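Local structure of mandelate racemase/muconate lactonizing enzyme-like protein (2QQ6) at residues F118-A126 / I364-E373; F280-D291 / L307-H318. The protein belongs to the mandelate racemase/muconate lactonizing enzyme family of the enolase superfamily, binds magnesium, and may act as a lyase. One frame throughout, in Å; residues are numbered along the deposited sequence.

Contact 1. Residues F118-A126 / I364-E373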
loop_
_atom_site.group_PDB
_atom_site.type_symbol
_atom_site.label_atom_id
_atom_site.label_comp_id
_atom_site.label_asym_id
_atom_site.label_seq_id
_atom_site.Cartn_x
_atom_site.Cartn_y
_atom_site.Cartn_z
ATOM N N PHE B 118 -28.570 -12.348 -8.011
ATOM C CA PHE B 118 -28.945 -12.431 -9.417
ATOM C C PHE B 118 -28.887 -13.906 -9.789
ATOM O O PHE B 118 -29.661 -14.384 -10.626
ATOM C CB PHE B 118 -27.972 -11.627 -10.293
ATOM C CG PHE B 118 -28.143 -10.142 -10.190
ATOM C CD1 PHE B 118 -27.710 -9.452 -9.064
ATOM C CD2 PHE B 118 -28.774 -9.435 -11.205
ATOM C CE1 PHE B 118 -27.912 -8.079 -8.954
ATOM C CE2 PHE B 118 -28.979 -8.055 -11.102
ATOM C CZ PHE B 118 -28.550 -7.381 -9.979
ATOM N N ARG B 119 -27.958 -14.618 -9.154
ATOM C CA ARG B 119 -27.771 -16.049 -9.368
ATOM C C ARG B 119 -27.453 -16.660 -8.008
ATOM O O ARG B 119 -26.828 -16.011 -7.157
ATOM C CB ARG B 119 -26.621 -16.303 -10.345
ATOM C CG ARG B 119 -25.243 -15.904 -9.807
ATOM C CD ARG B 119 -24.186 -15.960 -10.902
ATOM N NE ARG B 119 -24.550 -15.091 -12.015
ATOM C CZ ARG B 119 -24.615 -13.765 -11.935
ATOM N NH1 ARG B 119 -24.335 -13.146 -10.798
ATOM N NH2 ARG B 119 -24.972 -13.058 -12.994
ATOM N N ARG B 120 -27.880 -17.907 -7.804
ATOM C CA ARG B 120 -27.658 -18.581 -6.526
ATOM C C ARG B 120 -26.407 -19.459 -6.485
ATOM O O ARG B 120 -25.851 -19.696 -5.413
ATOM C CB ARG B 120 -28.880 -19.416 -6.159
ATOM C CG ARG B 120 -29.102 -19.520 -4.652
ATOM C CD ARG B 120 -29.768 -18.258 -4.086
ATOM N NE ARG B 120 -31.090 -18.563 -3.531
ATOM C CZ ARG B 120 -32.024 -17.645 -3.267
ATOM N NH1 ARG B 120 -31.782 -16.357 -3.512
ATOM N NH2 ARG B 120 -33.206 -18.007 -2.758
ATOM N N ARG B 121 -25.969 -19.953 -7.640
ATOM C CA ARG B 121 -24.766 -20.779 -7.683
ATOM C C ARG B 121 -23.764 -20.169 -8.652
ATOM O O ARG B 121 -24.108 -19.855 -9.805
ATOM C CB ARG B 121 -25.092 -22.211 -8.094
ATOM C CG ARG B 121 -25.359 -22.424 -9.565
ATOM C CD ARG B 121 -25.530 -23.918 -9.819
ATOM N NE ARG B 121 -25.111 -24.322 -11.158
ATOM C CZ ARG B 121 -24.670 -25.541 -11.447
ATOM N NH1 ARG B 121 -24.596 -26.456 -10.491
ATOM N NH2 ARG B 121 -24.293 -25.846 -12.684
ATOM N N VAL B 122 -22.527 -20.013 -8.169
ATOM C CA VAL B 122 -21.451 -19.402 -8.941
ATOM C C VAL B 122 -20.378 -20.345 -9.483
ATOM O O VAL B 122 -19.843 -21.213 -8.788
ATOM C CB VAL B 122 -20.765 -18.268 -8.126
ATOM C CG1 VAL B 122 -21.758 -17.681 -7.134
ATOM C CG2 VAL B 122 -19.497 -18.773 -7.429
ATOM N N ARG B 123 -20.060 -20.124 -10.749
ATOM C CA ARG B 123 -19.076 -20.907 -11.469
ATOM C C ARG B 123 -17.640 -20.491 -11.165
ATOM O O ARG B 123 -17.327 -19.304 -11.037
ATOM C CB ARG B 123 -19.371 -20.778 -12.955
ATOM C CG ARG B 123 -18.364 -21.371 -13.864
ATOM C CD ARG B 123 -18.669 -20.876 -15.243
ATOM N NE ARG B 123 -17.643 -21.260 -16.195
ATOM C CZ ARG B 123 -17.547 -20.750 -17.415
ATOM N NH1 ARG B 123 -18.419 -19.833 -17.815
ATOM N NH2 ARG B 123 -16.583 -21.160 -18.230
ATOM N N LEU B 124 -16.770 -21.488 -11.061
ATOM C CA LEU B 124 -15.361 -21.261 -10.764
ATOM C C LEU B 124 -14.479 -21.605 -11.947
ATOM O O LEU B 124 -14.959 -22.103 -12.968
ATOM C CB LEU B 124 -14.923 -22.142 -9.603
ATOM C CG LEU B 124 -15.697 -22.040 -8.305
ATOM C CD1 LEU B 124 -15.381 -23.254 -7.473
ATOM C CD2 LEU B 124 -15.343 -20.755 -7.583
ATOM N N TYR B 125 -13.186 -21.316 -11.790
ATOM C CA TYR B 125 -12.165 -21.652 -12.784
ATOM C C TYR B 125 -10.980 -22.222 -11.993
ATOM O O TYR B 125 -10.709 -21.800 -10.855
ATOM C CB TYR B 125 -11.786 -20.440 -13.672
ATOM C CG TYR B 125 -10.858 -19.366 -13.122
ATOM C CD1 TYR B 125 -9.482 -19.577 -13.050
ATOM C CD2 TYR B 125 -11.344 -18.091 -12.790
ATOM C CE1 TYR B 125 -8.609 -18.553 -12.680
ATOM C CE2 TYR B 125 -10.473 -17.060 -12.418
ATOM C CZ TYR B 125 -9.105 -17.301 -12.373
ATOM O OH TYR B 125 -8.219 -16.292 -12.060
ATOM N N ALA B 126 -10.311 -23.217 -12.568
ATOM C CA ALA B 126 -9.201 -23.863 -11.880
ATOM C C ALA B 126 -7.813 -23.445 -12.356
ATOM O O ALA B 126 -7.473 -23.557 -13.539
ATOM C CB ALA B 126 -9.354 -25.379 -11.971
ATOM N N ILE B 364 -17.476 -26.647 -2.950
ATOM C CA ILE B 364 -17.416 -26.704 -4.400
ATOM C C ILE B 364 -18.053 -28.005 -4.846
ATOM O O ILE B 364 -17.975 -29.015 -4.151
ATOM C CB ILE B 364 -15.971 -26.668 -4.924
ATOM C CG1 ILE B 364 -15.173 -25.579 -4.198
ATOM C CG2 ILE B 364 -15.980 -26.408 -6.424
ATOM C CD1 ILE B 364 -13.768 -25.359 -4.744
ATOM N N ARG B 365 -18.698 -27.982 -6.003
ATOM C CA ARG B 365 -19.336 -29.184 -6.503
ATOM C C ARG B 365 -19.535 -29.075 -7.996
ATOM O O ARG B 365 -20.488 -28.461 -8.462
ATOM C CB ARG B 365 -20.674 -29.397 -5.804
ATOM N N GLU B 366 -18.615 -29.674 -8.740
ATOM C CA GLU B 366 -18.676 -29.665 -10.193
ATOM C C GLU B 366 -18.368 -28.303 -10.791
ATOM O O GLU B 366 -19.067 -27.848 -11.695
ATOM C CB GLU B 366 -20.056 -30.128 -10.682
ATOM C CG GLU B 366 -20.257 -31.647 -10.691
ATOM C CD GLU B 366 -19.257 -32.378 -11.591
ATOM O OE1 GLU B 366 -19.022 -31.902 -12.726
ATOM O OE2 GLU B 366 -18.716 -33.433 -11.171
ATOM N N GLY B 367 -17.328 -27.655 -10.272
ATOM C CA GLY B 367 -16.909 -26.359 -10.785
ATOM C C GLY B 367 -17.826 -25.201 -10.455
ATOM O O GLY B 367 -17.762 -24.135 -11.077
ATOM N N HIS B 368 -18.686 -25.423 -9.470
ATOM C CA HIS B 368 -19.624 -24.410 -9.033
ATOM C C HIS B 368 -19.717 -24.378 -7.513
ATOM O O HIS B 368 -19.320 -25.321 -6.829
ATOM C CB HIS B 368 -21.016 -24.701 -9.590
ATOM C CG HIS B 368 -21.150 -24.469 -11.060
ATOM N ND1 HIS B 368 -21.281 -23.210 -11.609
ATOM C CD2 HIS B 368 -21.223 -25.337 -12.095
ATOM C CE1 HIS B 368 -21.434 -23.314 -12.917
ATOM N NE2 HIS B 368 -21.403 -24.595 -13.237
ATOM N N ILE B 369 -20.228 -23.272 -6.986
ATOM C CA ILE B 369 -20.451 -23.149 -5.554
ATOM C C ILE B 369 -21.908 -22.730 -5.433
ATOM O O ILE B 369 -22.302 -21.728 -6.026
ATOM C CB ILE B 369 -19.550 -22.087 -4.909
ATOM C CG1 ILE B 369 -18.108 -22.607 -4.840
ATOM C CG2 ILE B 369 -20.063 -21.755 -3.513
ATOM C CD1 ILE B 369 -17.189 -21.756 -3.979
ATOM N N GLU B 370 -22.705 -23.515 -4.706
ATOM C CA GLU B 370 -24.123 -23.227 -4.514
ATOM C C GLU B 370 -24.273 -22.445 -3.224
ATOM O O GLU B 370 -23.659 -22.791 -2.219
ATOM C CB GLU B 370 -24.904 -24.531 -4.406
ATOM C CG GLU B 370 -26.384 -24.428 -4.736
ATOM C CD GLU B 370 -26.630 -24.333 -6.236
ATOM O OE1 GLU B 370 -26.119 -25.203 -6.984
ATOM O OE2 GLU B 370 -27.331 -23.389 -6.665
ATOM N N LEU B 371 -25.096 -21.403 -3.237
ATOM C CA LEU B 371 -25.262 -20.609 -2.034
ATOM C C LEU B 371 -26.603 -20.747 -1.339
ATOM O O LEU B 371 -27.675 -20.645 -1.942
ATOM C CB LEU B 371 -24.949 -19.133 -2.308
ATOM C CG LEU B 371 -23.528 -18.735 -1.872
ATOM C CD1 LEU B 371 -23.315 -17.231 -1.998
ATOM C CD2 LEU B 371 -23.324 -19.167 -0.413
ATOM N N THR B 372 -26.488 -20.983 -0.038
ATOM C CA THR B 372 -27.596 -21.184 0.878
ATOM C C THR B 372 -28.257 -19.884 1.305
ATOM O O THR B 372 -27.808 -18.797 0.938
ATOM C CB THR B 372 -27.093 -21.897 2.149
ATOM O OG1 THR B 372 -27.961 -21.589 3.245
ATOM C CG2 THR B 372 -25.666 -21.441 2.490
ATOM N N GLU B 373 -29.328 -20.015 2.086
ATOM C CA GLU B 373 -30.048 -18.866 2.622
ATOM C C GLU B 373 -29.709 -18.720 4.111
ATOM O O GLU B 373 -30.331 -17.949 4.847
ATOM C CB GLU B 373 -31.557 -19.027 2.419
ATOM C CG GLU B 373 -31.954 -19.045 0.950
ATOM C CD GLU B 373 -33.322 -18.423 0.691
ATOM O OE1 GLU B 373 -34.322 -18.915 1.259
ATOM O OE2 GLU B 373 -33.396 -17.441 -0.085
#
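E373 OE2 is gripped by two arginines: R120 NH2 reaches it at 2.7 Å in a salt bridge, and R112 NH2 forms a second. The guanidinium plane of R120 and the carboxylate plane of E373 are 34° apart, and the bridge runs from NH2 to OE2. From this end residues 121-123 run antiparallel to 368-370. V122 N gives its hydrogen to I369 O at 2.8 Å and I369 N returns one to V122 O; L371 N to R120 O and L124 N to G367 O extend the ladder at its two ends. On the face carrying R121, H368 and E370, the R121 guanidinium lies flat over the H368 ring, centres 3.7 Å apart and planes 24° from parallel. With CG of R121 set between backbone N and carbonyl carbon (chi1 77°) and the chain extended beyond, the group is carried over that ring, while its NH1 stays 4.0 Å from E370 OE1, too long for a salt bridge. R123 sends its own end away to E212. On the other face V122 CG2 lies beside I369 CB, and L124 CD1 meets I369 CG1 at 3.8 Å as well as I364. Helix 323-334 covers V122, I369 and L371, whereas strand 121-127 continues in parallel pairing with 167-171 and 342-344, leaving 368-370 as an antiparallel addition to the barrel sheet.

Contact 2. Residues F280-D291 / L307-H318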
loop_
_atom_site.group_PDB
_atom_site.type_symbol
_atom_site.label_atom_id
_atom_site.label_comp_id
_atom_site.label_asym_id
_atom_site.label_seq_id
_atom_site.Cartn_x
_atom_site.Cartn_y
_atom_site.Cartn_z
ATOM N N PHE B 280 -10.453 1.675 -15.391
ATOM C CA PHE B 280 -11.540 1.775 -16.348
ATOM C C PHE B 280 -11.430 3.046 -17.159
ATOM O O PHE B 280 -11.805 3.075 -18.322
ATOM C CB PHE B 280 -12.877 1.710 -15.615
ATOM C CG PHE B 280 -13.088 0.417 -14.899
ATOM C CD1 PHE B 280 -13.451 0.396 -13.557
ATOM C CD2 PHE B 280 -12.860 -0.789 -15.555
ATOM C CE1 PHE B 280 -13.579 -0.813 -12.878
ATOM C CE2 PHE B 280 -12.985 -1.992 -14.891
ATOM C CZ PHE B 280 -13.343 -2.008 -13.550
ATOM N N ALA B 281 -10.899 4.096 -16.547
ATOM C CA ALA B 281 -10.722 5.371 -17.240
ATOM C C ALA B 281 -9.845 5.196 -18.483
ATOM O O ALA B 281 -10.211 5.638 -19.575
ATOM C CB ALA B 281 -10.096 6.399 -16.308
ATOM N N LYS B 282 -8.693 4.551 -18.308
ATOM C CA LYS B 282 -7.778 4.313 -19.413
ATOM C C LYS B 282 -8.274 3.254 -20.393
ATOM O O LYS B 282 -7.653 3.041 -21.424
ATOM C CB LYS B 282 -6.409 3.882 -18.895
ATOM C CG LYS B 282 -5.520 4.995 -18.368
ATOM C CD LYS B 282 -5.635 5.165 -16.867
ATOM C CE LYS B 282 -4.341 5.704 -16.281
ATOM N NZ LYS B 282 -3.894 6.942 -16.969
ATOM N N ARG B 283 -9.387 2.597 -20.079
ATOM C CA ARG B 283 -9.924 1.543 -20.940
ATOM C C ARG B 283 -8.821 0.496 -21.155
ATOM O O ARG B 283 -8.508 0.132 -22.296
ATOM C CB ARG B 283 -10.326 2.105 -22.308
ATOM C CG ARG B 283 -11.264 3.292 -22.316
ATOM C CD ARG B 283 -11.261 3.927 -23.711
ATOM N NE ARG B 283 -9.890 4.140 -24.198
ATOM C CZ ARG B 283 -9.558 4.748 -25.342
ATOM N NH1 ARG B 283 -10.497 5.228 -26.160
ATOM N NH2 ARG B 283 -8.273 4.872 -25.675
ATOM N N ALA B 284 -8.243 0.000 -20.065
ATOM C CA ALA B 284 -7.141 -0.951 -20.159
ATOM C C ALA B 284 -7.468 -2.430 -20.057
ATOM O O ALA B 284 -6.599 -3.257 -20.288
ATOM C CB ALA B 284 -6.088 -0.597 -19.118
ATOM N N VAL B 285 -8.707 -2.771 -19.723
ATOM C CA VAL B 285 -9.072 -4.173 -19.564
ATOM C C VAL B 285 -10.308 -4.626 -20.283
ATOM O O VAL B 285 -11.234 -3.856 -20.511
ATOM C CB VAL B 285 -9.316 -4.530 -18.096
ATOM C CG1 VAL B 285 -8.076 -4.282 -17.283
ATOM C CG2 VAL B 285 -10.468 -3.725 -17.562
ATOM N N ASP B 286 -10.317 -5.903 -20.625
ATOM C CA ASP B 286 -11.472 -6.511 -21.251
ATOM C C ASP B 286 -12.215 -7.128 -20.075
ATOM O O ASP B 286 -13.436 -7.192 -20.068
ATOM C CB ASP B 286 -11.040 -7.593 -22.235
ATOM C CG ASP B 286 -10.641 -7.026 -23.577
ATOM O OD1 ASP B 286 -11.533 -6.880 -24.448
ATOM O OD2 ASP B 286 -9.441 -6.718 -23.758
ATOM N N TYR B 287 -11.445 -7.565 -19.078
ATOM C CA TYR B 287 -11.966 -8.168 -17.856
ATOM C C TYR B 287 -11.306 -7.520 -16.657
ATOM O O TYR B 287 -10.218 -6.961 -16.762
ATOM C CB TYR B 287 -11.644 -9.652 -17.779
ATOM C CG TYR B 287 -12.429 -10.528 -18.711
ATOM C CD1 TYR B 287 -12.103 -10.618 -20.061
ATOM C CD2 TYR B 287 -13.506 -11.270 -18.242
ATOM C CE1 TYR B 287 -12.829 -11.422 -20.912
ATOM C CE2 TYR B 287 -14.235 -12.074 -19.086
ATOM C CZ TYR B 287 -13.895 -12.145 -20.413
ATOM O OH TYR B 287 -14.632 -12.934 -21.250
ATOM N N VAL B 288 -11.959 -7.621 -15.505
ATOM C CA VAL B 288 -11.430 -7.049 -14.276
ATOM C C VAL B 288 -11.387 -8.160 -13.267
ATOM O O VAL B 288 -12.274 -9.011 -13.248
ATOM C CB VAL B 288 -12.334 -5.972 -13.691
ATOM C CG1 VAL B 288 -11.498 -4.991 -12.925
ATOM C CG2 VAL B 288 -13.119 -5.295 -14.776
HETATM N N MSE B 289 -10.374 -8.150 -12.411
HETATM C CA MSE B 289 -10.273 -9.196 -11.434
HETATM C C MSE B 289 -9.618 -8.799 -10.133
HETATM O O MSE B 289 -8.483 -9.179 -9.872
HETATM C CB MSE B 289 -9.523 -10.362 -12.035
HETATM C CG MSE B 289 -8.189 -9.985 -12.589
HETATM SE SE MSE B 289 -7.194 -11.568 -13.211
HETATM C CE MSE B 289 -6.019 -11.840 -11.625
ATOM N N PRO B 290 -10.317 -8.023 -9.294
ATOM C CA PRO B 290 -9.691 -7.647 -8.031
ATOM C C PRO B 290 -9.813 -8.844 -7.091
ATOM O O PRO B 290 -10.393 -9.867 -7.461
ATOM C CB PRO B 290 -10.522 -6.452 -7.583
ATOM C CG PRO B 290 -11.876 -6.795 -8.070
ATOM C CD PRO B 290 -11.619 -7.354 -9.459
ATOM N N ASP B 291 -9.267 -8.727 -5.887
ATOM C CA ASP B 291 -9.329 -9.819 -4.925
ATOM C C ASP B 291 -10.009 -9.317 -3.650
ATOM O O ASP B 291 -9.415 -8.570 -2.873
ATOM C CB ASP B 291 -7.906 -10.312 -4.628
ATOM C CG ASP B 291 -7.875 -11.641 -3.887
ATOM O OD1 ASP B 291 -8.453 -11.727 -2.781
ATOM O OD2 ASP B 291 -7.261 -12.602 -4.404
ATOM N N LEU B 307 -18.631 -0.373 -11.214
ATOM C CA LEU B 307 -17.933 0.567 -12.079
ATOM C C LEU B 307 -17.741 -0.061 -13.438
ATOM O O LEU B 307 -17.987 0.567 -14.459
ATOM C CB LEU B 307 -16.582 0.959 -11.487
ATOM C CG LEU B 307 -16.587 2.062 -10.416
ATOM C CD1 LEU B 307 -15.145 2.398 -10.036
ATOM C CD2 LEU B 307 -17.296 3.316 -10.931
ATOM N N ALA B 308 -17.319 -1.320 -13.432
ATOM C CA ALA B 308 -17.099 -2.080 -14.658
ATOM C C ALA B 308 -18.406 -2.334 -15.411
ATOM O O ALA B 308 -18.437 -2.340 -16.640
ATOM C CB ALA B 308 -16.431 -3.402 -14.320
ATOM N N GLU B 309 -19.479 -2.559 -14.661
ATOM C CA GLU B 309 -20.788 -2.809 -15.240
ATOM C C GLU B 309 -21.082 -1.650 -16.174
ATOM O O GLU B 309 -21.545 -1.828 -17.300
ATOM C CB GLU B 309 -21.824 -2.881 -14.121
ATOM C CG GLU B 309 -23.184 -3.473 -14.500
ATOM C CD GLU B 309 -24.178 -2.433 -14.994
ATOM O OE1 GLU B 309 -24.174 -1.300 -14.458
ATOM O OE2 GLU B 309 -24.973 -2.759 -15.902
ATOM N N LEU B 310 -20.795 -0.450 -15.694
ATOM C CA LEU B 310 -21.011 0.749 -16.479
ATOM C C LEU B 310 -20.444 0.605 -17.877
ATOM O O LEU B 310 -21.058 1.038 -18.848
ATOM C CB LEU B 310 -20.357 1.944 -15.792
ATOM C CG LEU B 310 -21.017 2.423 -14.500
ATOM C CD1 LEU B 310 -20.169 3.517 -13.856
ATOM C CD2 LEU B 310 -22.418 2.933 -14.810
ATOM N N ASP B 311 -19.270 -0.009 -17.976
ATOM C CA ASP B 311 -18.614 -0.184 -19.268
ATOM C C ASP B 311 -18.823 -1.522 -19.953
ATOM O O ASP B 311 -18.159 -1.811 -20.937
ATOM C CB ASP B 311 -17.118 0.077 -19.131
ATOM C CG ASP B 311 -16.758 1.526 -19.357
ATOM O OD1 ASP B 311 -16.826 1.982 -20.525
ATOM O OD2 ASP B 311 -16.413 2.207 -18.363
ATOM N N TYR B 312 -19.756 -2.316 -19.438
ATOM C CA TYR B 312 -20.075 -3.640 -19.977
ATOM C C TYR B 312 -18.868 -4.565 -19.911
ATOM O O TYR B 312 -18.622 -5.356 -20.830
ATOM C CB TYR B 312 -20.585 -3.542 -21.425
ATOM C CG TYR B 312 -21.787 -2.628 -21.586
ATOM C CD1 TYR B 312 -21.956 -1.855 -22.741
ATOM C CD2 TYR B 312 -22.712 -2.478 -20.559
ATOM C CE1 TYR B 312 -23.004 -0.947 -22.857
ATOM C CE2 TYR B 312 -23.763 -1.575 -20.666
ATOM C CZ TYR B 312 -23.899 -0.810 -21.810
ATOM O OH TYR B 312 -24.904 0.112 -21.875
ATOM N N ILE B 313 -18.126 -4.458 -18.811
ATOM C CA ILE B 313 -16.947 -5.278 -18.581
ATOM C C ILE B 313 -17.163 -6.354 -17.511
ATOM O O ILE B 313 -17.630 -6.072 -16.401
ATOM C CB ILE B 313 -15.765 -4.407 -18.176
ATOM C CG1 ILE B 313 -15.306 -3.624 -19.401
ATOM C CG2 ILE B 313 -14.654 -5.266 -17.566
ATOM C CD1 ILE B 313 -13.959 -2.982 -19.260
ATOM N N PRO B 314 -16.820 -7.608 -17.838
ATOM C CA PRO B 314 -16.968 -8.747 -16.929
ATOM C C PRO B 314 -16.182 -8.641 -15.625
ATOM O O PRO B 314 -15.051 -8.170 -15.605
ATOM C CB PRO B 314 -16.504 -9.918 -17.785
ATOM C CG PRO B 314 -16.893 -9.494 -19.170
ATOM C CD PRO B 314 -16.442 -8.069 -19.185
ATOM N N PHE B 315 -16.803 -9.104 -14.546
ATOM C CA PHE B 315 -16.211 -9.109 -13.212
ATOM C C PHE B 315 -15.793 -10.540 -12.830
ATOM O O PHE B 315 -16.640 -11.413 -12.629
ATOM C CB PHE B 315 -17.240 -8.591 -12.212
ATOM C CG PHE B 315 -16.770 -8.600 -10.788
ATOM C CD1 PHE B 315 -15.751 -7.754 -10.374
ATOM C CD2 PHE B 315 -17.359 -9.445 -9.855
ATOM C CE1 PHE B 315 -15.338 -7.739 -9.050
ATOM C CE2 PHE B 315 -16.951 -9.438 -8.529
ATOM C CZ PHE B 315 -15.940 -8.588 -8.127
ATOM N N ALA B 316 -14.491 -10.780 -12.728
ATOM C CA ALA B 316 -13.989 -12.108 -12.391
ATOM C C ALA B 316 -12.876 -11.996 -11.368
ATOM O O ALA B 316 -11.704 -12.075 -11.707
ATOM C CB ALA B 316 -13.477 -12.793 -13.644
ATOM N N PRO B 317 -13.232 -11.841 -10.093
ATOM C CA PRO B 317 -12.259 -11.708 -9.010
ATOM C C PRO B 317 -11.181 -12.784 -8.913
ATOM O O PRO B 317 -11.401 -13.945 -9.249
ATOM C CB PRO B 317 -13.139 -11.651 -7.766
ATOM C CG PRO B 317 -14.301 -12.496 -8.147
ATOM C CD PRO B 317 -14.587 -12.049 -9.557
ATOM N N HIS B 318 -10.008 -12.358 -8.449
ATOM C CA HIS B 318 -8.838 -13.211 -8.251
ATOM C C HIS B 318 -9.052 -13.809 -6.858
ATOM O O HIS B 318 -9.406 -13.095 -5.924
ATOM C CB HIS B 318 -7.570 -12.330 -8.323
ATOM C CG HIS B 318 -6.279 -13.044 -8.037
ATOM N ND1 HIS B 318 -5.631 -12.956 -6.821
ATOM C CD2 HIS B 318 -5.487 -13.809 -8.827
ATOM C CE1 HIS B 318 -4.499 -13.631 -6.877
ATOM N NE2 HIS B 318 -4.386 -14.160 -8.083
#
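H318 ND1 donates to D291 OD2 at 2.9 Å, using the lone pair turned away from the other carboxylate oxygen; OD2 sits 25° out of the imidazole plane. CG of H318, anti to the backbone N (chi1 176°), carries the ring to this acid, while H318 N is bonded to P290 O at 2.7 Å. With an alanine in place of H318, D291 OD2 would probably lose its ring N-H partner and a gap would open beside the selenomethionine methyl, M289 CE, 3.5 Å from H318 CD2. This end is buried, as is the middle, where V288 N binds P314 O and V288 O accepts A316 N, both nearly along the C=O axis. P290 CG abuts F315 CE1, and the F280 ring lays one face over A308. The other side is nearer solvent: partly exposed P314 lies over one face of the partly exposed Y287 ring, and D286 turns its carboxylate to R257. Helix 298-310 ends in a Schellman motif at Y312 and leads into 314-316, beside strand 287-288 in the modified TIM barrel expected of the enolase superfamily; M289 packs against E242 and E268, and the H318 side chain lies about 4 Å from the magnesium ion that D216, E242 and E268 bind.

Along the chain the order is 118-126, 280-291, 307-318, 364-373, so contact 2, local in sequence, falls between the two distant halves of contact 1. Their centres are 21 Å apart and they do not touch, the nearest atoms being about 5 Å from each other, yet both reach the same barrel sheet. Strand 287-288 pairs in parallel with 264-266; residues 314-316 lie alongside it, and F315 bonds onward to N338 and A340, just before strand 342-344, which pairs with 121-127. Contact 2 thus lies where the barrel wall probably runs on from 287-288 toward 342-344, beside the metal site; contact 1, away from it, pairs a late strand with 121-127.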